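Local coordinates for protein probable tRNA pseudouridine synthase D (Methanosarcina mazei, PDB 1Z2Z) that probably converts uridine-13 of transfer RNAs into pseudouridine, as a member of the TruD family of pseudouridine synthases, at residues 68-82 and 94-108. Numbering follows the deposited sequence.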
loop_
_atom_site.group_PDB
_atom_site.type_symbol
_atom_site.label_atom_id
_atom_site.label_comp_id
_atom_site.label_asym_id
_atom_site.label_seq_id
_atom_site.Cartn_x
_atom_site.Cartn_y
_atom_site.Cartn_z
ATOM N N LEU A 68 -15.578 -12.213 19.513
ATOM C CA LEU A 68 -15.585 -11.614 20.836
ATOM C C LEU A 68 -16.876 -10.859 21.066
ATOM O O LEU A 68 -17.399 -10.870 22.175
ATOM C CB LEU A 68 -14.425 -10.646 21.014
ATOM C CG LEU A 68 -13.041 -11.262 21.057
ATOM C CD1 LEU A 68 -12.053 -10.137 21.271
ATOM C CD2 LEU A 68 -12.942 -12.292 22.200
ATOM N N SER A 69 -17.403 -10.204 20.034
ATOM C CA SER A 69 -18.638 -9.467 20.249
ATOM C C SER A 69 -19.787 -10.405 20.623
ATOM O O SER A 69 -20.689 -10.006 21.347
ATOM C CB SER A 69 -19.017 -8.619 19.031
ATOM O OG SER A 69 -19.807 -9.338 18.114
ATOM N N ARG A 70 -19.749 -11.654 20.160
ATOM C CA ARG A 70 -20.805 -12.597 20.491
ATOM C C ARG A 70 -20.681 -13.090 21.937
ATOM O O ARG A 70 -21.671 -13.257 22.630
ATOM C CB ARG A 70 -20.768 -13.779 19.537
ATOM C CG ARG A 70 -21.482 -13.557 18.216
ATOM C CD ARG A 70 -20.923 -14.529 17.179
ATOM N NE ARG A 70 -21.689 -14.561 15.938
ATOM C CZ ARG A 70 -21.262 -15.129 14.820
ATOM N NH1 ARG A 70 -20.065 -15.712 14.785
ATOM N NH2 ARG A 70 -22.038 -15.116 13.741
ATOM N N ILE A 71 -19.451 -13.287 22.382
ATOM C CA ILE A 71 -19.144 -13.760 23.721
ATOM C C ILE A 71 -19.414 -12.704 24.786
ATOM O O ILE A 71 -19.773 -13.022 25.933
ATOM C CB ILE A 71 -17.652 -14.159 23.794
ATOM C CG1 ILE A 71 -17.412 -15.306 22.814
ATOM C CG2 ILE A 71 -17.246 -14.476 25.219
ATOM C CD1 ILE A 71 -15.995 -15.689 22.689
ATOM N N LEU A 72 -19.202 -11.444 24.426
ATOM C CA LEU A 72 -19.429 -10.351 25.362
ATOM C C LEU A 72 -20.781 -9.670 25.094
ATOM O O LEU A 72 -21.153 -8.746 25.807
ATOM C CB LEU A 72 -18.292 -9.325 25.255
ATOM C CG LEU A 72 -16.847 -9.765 25.474
ATOM C CD1 LEU A 72 -15.924 -8.725 24.859
ATOM C CD2 LEU A 72 -16.550 -9.944 26.952
ATOM N N GLN A 73 -21.512 -10.133 24.081
ATOM C CA GLN A 73 -22.814 -9.557 23.739
ATOM C C GLN A 73 -22.771 -8.031 23.711
ATOM O O GLN A 73 -23.403 -7.371 24.536
ATOM C CB GLN A 73 -23.898 -9.984 24.734
ATOM C CG GLN A 73 -24.127 -11.470 24.832
ATOM C CD GLN A 73 -24.782 -12.063 23.621
ATOM O OE1 GLN A 73 -25.964 -11.862 23.384
ATOM N NE2 GLN A 73 -24.018 -12.807 22.842
ATOM N N VAL A 74 -21.996 -7.493 22.777
ATOM C CA VAL A 74 -21.849 -6.065 22.556
ATOM C C VAL A 74 -21.730 -5.931 21.048
ATOM O O VAL A 74 -21.491 -6.924 20.339
ATOM C CB VAL A 74 -20.568 -5.504 23.180
ATOM C CG1 VAL A 74 -20.587 -5.715 24.665
ATOM C CG2 VAL A 74 -19.344 -6.144 22.540
ATOM N N SER A 75 -21.897 -4.717 20.541
ATOM C CA SER A 75 -21.800 -4.518 19.096
ATOM C C SER A 75 -20.340 -4.628 18.658
ATOM O O SER A 75 -19.424 -4.477 19.461
ATOM C CB SER A 75 -22.361 -3.152 18.713
ATOM O OG SER A 75 -21.452 -2.122 19.057
ATOM N N GLN A 76 -20.125 -4.892 17.379
ATOM C CA GLN A 76 -18.766 -5.031 16.883
ATOM C C GLN A 76 -17.937 -3.759 17.067
ATOM O O GLN A 76 -16.716 -3.828 17.248
ATOM C CB GLN A 76 -18.779 -5.469 15.416
ATOM C CG GLN A 76 -17.986 -6.753 15.232
ATOM C CD GLN A 76 -18.207 -7.413 13.899
ATOM O OE1 GLN A 76 -19.344 -7.678 13.514
ATOM N NE2 GLN A 76 -17.118 -7.717 13.194
ATOM N N LYS A 77 -18.609 -2.607 17.036
ATOM C CA LYS A 77 -17.969 -1.309 17.220
ATOM C C LYS A 77 -17.243 -1.199 18.554
ATOM O O LYS A 77 -16.204 -0.553 18.648
ATOM C CB LYS A 77 -19.011 -0.180 17.148
ATOM C CG LYS A 77 -18.435 1.220 17.389
ATOM C CD LYS A 77 -17.566 1.660 16.218
ATOM C CE LYS A 77 -16.689 2.858 16.567
ATOM N NZ LYS A 77 -17.450 3.928 17.278
ATOM N N ARG A 78 -17.790 -1.819 19.594
ATOM C CA ARG A 78 -17.181 -1.737 20.928
ATOM C C ARG A 78 -15.807 -2.348 20.974
ATOM O O ARG A 78 -15.113 -2.228 21.975
ATOM C CB ARG A 78 -18.053 -2.433 21.965
ATOM C CG ARG A 78 -19.524 -2.421 21.646
ATOM C CD ARG A 78 -20.028 -1.025 21.339
ATOM N NE ARG A 78 -19.599 -0.042 22.316
ATOM C CZ ARG A 78 -20.305 1.035 22.615
ATOM N NH1 ARG A 78 -19.855 1.902 23.519
ATOM N NH2 ARG A 78 -21.476 1.228 22.022
ATOM N N ILE A 79 -15.423 -3.046 19.915
ATOM C CA ILE A 79 -14.086 -3.616 19.889
ATOM C C ILE A 79 -13.350 -3.045 18.668
ATOM O O ILE A 79 -13.729 -3.323 17.527
ATOM C CB ILE A 79 -14.124 -5.205 19.886
ATOM C CG1 ILE A 79 -12.903 -5.766 19.161
ATOM C CG2 ILE A 79 -15.426 -5.739 19.310
ATOM C CD1 ILE A 79 -11.788 -6.105 20.081
ATOM N N SER A 80 -12.337 -2.208 18.904
ATOM C CA SER A 80 -11.594 -1.625 17.786
ATOM C C SER A 80 -10.093 -1.806 17.805
ATOM O O SER A 80 -9.459 -1.972 18.846
ATOM C CB SER A 80 -11.935 -0.124 17.556
ATOM O OG SER A 80 -11.506 0.748 18.582
ATOM N N VAL A 81 -9.542 -1.786 16.602
ATOM C CA VAL A 81 -8.129 -1.969 16.401
ATOM C C VAL A 81 -7.485 -0.675 15.884
ATOM O O VAL A 81 -8.171 0.225 15.373
ATOM C CB VAL A 81 -7.923 -3.125 15.405
ATOM C CG1 VAL A 81 -8.454 -4.401 16.001
ATOM C CG2 VAL A 81 -8.675 -2.845 14.103
ATOM N N ALA A 82 -6.169 -0.585 16.050
ATOM C CA ALA A 82 -5.404 0.564 15.591
ATOM C C ALA A 82 -5.100 0.365 14.109
ATOM O O ALA A 82 -5.030 1.326 13.341
ATOM C CB ALA A 82 -4.120 0.672 16.383
ATOM N N LYS A 94 -2.496 -3.917 19.832
ATOM C CA LYS A 94 -3.283 -3.401 20.941
ATOM C C LYS A 94 -4.726 -3.161 20.475
ATOM O O LYS A 94 -4.959 -2.753 19.343
ATOM C CB LYS A 94 -2.648 -2.112 21.467
ATOM C CG LYS A 94 -3.531 -1.307 22.411
ATOM C CD LYS A 94 -2.798 -0.094 22.983
ATOM C CE LYS A 94 -1.638 -0.526 23.862
ATOM N NZ LYS A 94 -0.911 0.597 24.537
ATOM N N ILE A 95 -5.694 -3.472 21.329
ATOM C CA ILE A 95 -7.089 -3.261 20.985
ATOM C C ILE A 95 -7.824 -2.697 22.190
ATOM O O ILE A 95 -7.280 -2.633 23.301
ATOM C CB ILE A 95 -7.802 -4.570 20.555
ATOM C CG1 ILE A 95 -7.859 -5.559 21.721
ATOM C CG2 ILE A 95 -7.105 -5.180 19.348
ATOM C CD1 ILE A 95 -8.889 -6.704 21.498
ATOM N N SER A 96 -9.052 -2.260 21.979
ATOM C CA SER A 96 -9.818 -1.741 23.097
ATOM C C SER A 96 -11.180 -2.405 23.090
ATOM O O SER A 96 -11.728 -2.727 22.030
ATOM C CB SER A 96 -9.972 -0.220 23.014
ATOM O OG SER A 96 -10.868 0.134 21.978
ATOM N N ILE A 97 -11.709 -2.614 24.288
ATOM C CA ILE A 97 -13.005 -3.250 24.461
ATOM C C ILE A 97 -13.816 -2.434 25.435
ATOM O O ILE A 97 -13.399 -2.208 26.576
ATOM C CB ILE A 97 -12.861 -4.670 25.033
ATOM C CG1 ILE A 97 -11.876 -5.490 24.181
ATOM C CG2 ILE A 97 -14.226 -5.328 25.075
ATOM C CD1 ILE A 97 -11.631 -6.894 24.696
ATOM N N PHE A 98 -14.984 -2.004 24.984
ATOM C CA PHE A 98 -15.848 -1.175 25.800
ATOM C C PHE A 98 -16.569 -1.906 26.907
ATOM O O PHE A 98 -17.118 -3.003 26.724
ATOM C CB PHE A 98 -16.878 -0.458 24.915
ATOM C CG PHE A 98 -17.939 0.286 25.683
ATOM C CD1 PHE A 98 -19.269 -0.075 25.578
ATOM C CD2 PHE A 98 -17.609 1.360 26.501
ATOM C CE1 PHE A 98 -20.264 0.637 26.272
ATOM C CE2 PHE A 98 -18.600 2.072 27.196
ATOM C CZ PHE A 98 -19.919 1.710 27.083
ATOM N N ASP A 99 -16.544 -1.282 28.075
ATOM C CA ASP A 99 -17.244 -1.812 29.226
ATOM C C ASP A 99 -16.987 -3.290 29.497
ATOM O O ASP A 99 -17.910 -4.113 29.514
ATOM C CB ASP A 99 -18.735 -1.562 29.020
ATOM C CG ASP A 99 -19.560 -1.986 30.201
ATOM O OD1 ASP A 99 -18.961 -2.192 31.284
ATOM O OD2 ASP A 99 -20.804 -2.100 30.029
ATOM N N THR A 100 -15.724 -3.627 29.703
ATOM C CA THR A 100 -15.358 -4.997 29.997
ATOM C C THR A 100 -14.267 -4.966 31.040
ATOM O O THR A 100 -13.347 -4.142 30.969
ATOM C CB THR A 100 -14.828 -5.737 28.762
ATOM O OG1 THR A 100 -15.836 -5.763 27.744
ATOM C CG2 THR A 100 -14.444 -7.173 29.135
ATOM N N ASP A 101 -14.377 -5.862 32.018
ATOM C CA ASP A 101 -13.384 -5.940 33.086
ATOM C C ASP A 101 -12.289 -6.926 32.737
ATOM O O ASP A 101 -12.480 -7.795 31.899
ATOM C CB ASP A 101 -14.029 -6.353 34.410
ATOM C CG ASP A 101 -14.974 -5.316 34.930
ATOM O OD1 ASP A 101 -14.610 -4.115 34.900
ATOM O OD2 ASP A 101 -16.087 -5.691 35.376
ATOM N N ALA A 102 -11.149 -6.774 33.398
ATOM C CA ALA A 102 -9.982 -7.619 33.194
ATOM C C ALA A 102 -10.276 -9.104 33.404
ATOM O O ALA A 102 -9.901 -9.953 32.587
ATOM C CB ALA A 102 -8.871 -7.174 34.130
ATOM N N SER A 103 -10.958 -9.405 34.504
ATOM C CA SER A 103 -11.306 -10.778 34.876
ATOM C C SER A 103 -12.133 -11.540 33.834
ATOM O O SER A 103 -12.027 -12.770 33.719
ATOM C CB SER A 103 -12.046 -10.764 36.213
ATOM O OG SER A 103 -13.064 -9.772 36.218
ATOM N N GLU A 104 -12.945 -10.811 33.073
ATOM C CA GLU A 104 -13.776 -11.425 32.048
ATOM C C GLU A 104 -12.966 -11.970 30.901
ATOM O O GLU A 104 -13.326 -12.986 30.298
ATOM C CB GLU A 104 -14.733 -10.423 31.428
ATOM C CG GLU A 104 -15.724 -9.743 32.313
ATOM C CD GLU A 104 -16.754 -9.052 31.464
ATOM O OE1 GLU A 104 -17.386 -9.728 30.629
ATOM O OE2 GLU A 104 -16.918 -7.834 31.609
ATOM N N ILE A 105 -11.901 -11.259 30.554
ATOM C CA ILE A 105 -11.082 -11.691 29.432
ATOM C C ILE A 105 -10.048 -12.721 29.847
ATOM O O ILE A 105 -9.364 -13.302 29.010
ATOM C CB ILE A 105 -10.391 -10.483 28.725
ATOM C CG1 ILE A 105 -9.780 -9.549 29.760
ATOM C CG2 ILE A 105 -11.390 -9.764 27.833
ATOM C CD1 ILE A 105 -9.295 -8.226 29.192
ATOM N N GLU A 106 -9.959 -12.969 31.143
ATOM C CA GLU A 106 -9.009 -13.940 31.644
ATOM C C GLU A 106 -9.630 -15.340 31.571
ATOM O O GLU A 106 -8.939 -16.336 31.746
ATOM C CB GLU A 106 -8.639 -13.588 33.082
ATOM C CG GLU A 106 -7.160 -13.267 33.280
ATOM C CD GLU A 106 -6.258 -14.475 33.004
ATOM O OE1 GLU A 106 -5.060 -14.429 33.393
ATOM O OE2 GLU A 106 -6.747 -15.468 32.396
ATOM N N LYS A 107 -10.930 -15.387 31.276
ATOM C CA LYS A 107 -11.701 -16.623 31.183
ATOM C C LYS A 107 -12.038 -17.016 29.739
ATOM O O LYS A 107 -12.670 -18.048 29.489
ATOM C CB LYS A 107 -12.990 -16.477 32.003
ATOM C CG LYS A 107 -13.735 -17.774 32.215
ATOM C CD LYS A 107 -14.791 -17.709 33.314
ATOM C CE LYS A 107 -14.975 -19.103 33.926
ATOM N NZ LYS A 107 -13.761 -19.502 34.699
ATOM N N ILE A 108 -11.623 -16.179 28.792
ATOM C CA ILE A 108 -11.847 -16.422 27.368
ATOM C C ILE A 108 -10.606 -17.125 26.849
ATOM O O ILE A 108 -9.490 -16.607 26.959
ATOM C CB ILE A 108 -12.022 -15.104 26.591
ATOM C CG1 ILE A 108 -13.253 -14.355 27.095
ATOM C CG2 ILE A 108 -12.156 -15.381 25.112
ATOM C CD1 ILE A 108 -13.477 -13.032 26.404
HETATM O O HOH W 1 -13.442 -0.060 22.023
#
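The Phe98 ring lies between Arg78 on one face and Asp99 on the opposite face. Arg78 NH1 sits over the first face, while Asp99 CB stands 3.7 Å above the other, over the ring centre. The guanidinium and ring planes are 33° apart. The Arg78 and Phe98 side chains run side by side and point the same way, and Arg78 NE is 3.3 Å from Phe98 CD1. Bends at chi2 (-52°) and chi3 (-48°) bring the guanidinium over the ring. Tyr49 also meets this ring.

Arg78 and Phe98 lie at the open end of an antiparallel beta hairpin, made by strands 79-81 and 90-98 in the mixed sheet of this TruD-family pseudouridine synthase. The connection between the strands carries Asp86, the predicted nucleophile, but this contact lies away from it. Phe98 N donates to Arg78 O at 3.0 Å. Ser80 and Ser96 form a hydrogen-bonded pair, with their backbone N and O atoms bonded both ways.

Ile79, Ile95 and Ile97 share one face of the hairpin. The CD1 of Ile79 meets Ile95 CD1 and lies 4.1 Å from Ile97 CG1. Ile97 CG2, anti to the backbone N, reaches instead toward the C-terminal part of helix 61-72. There it meets Leu72 CD1 at 3.8 Å, the two side chains crossing at about a right angle. Leu72 CD2 packs against Thr100 CG2 and Glu104 OE1. Ile108 CD1 touches Leu68 CD2 and Ile71 CG2, so residues after the strand also pack on this helix.

Ser80 OG and Ser96 OG lie on the other face. Both bond to the backbone of Val125, through its O and N respectively. A water links the two segments: it donates to Arg78 O at 2.7 Å and is hydrogen-bonded to Ser96 OG.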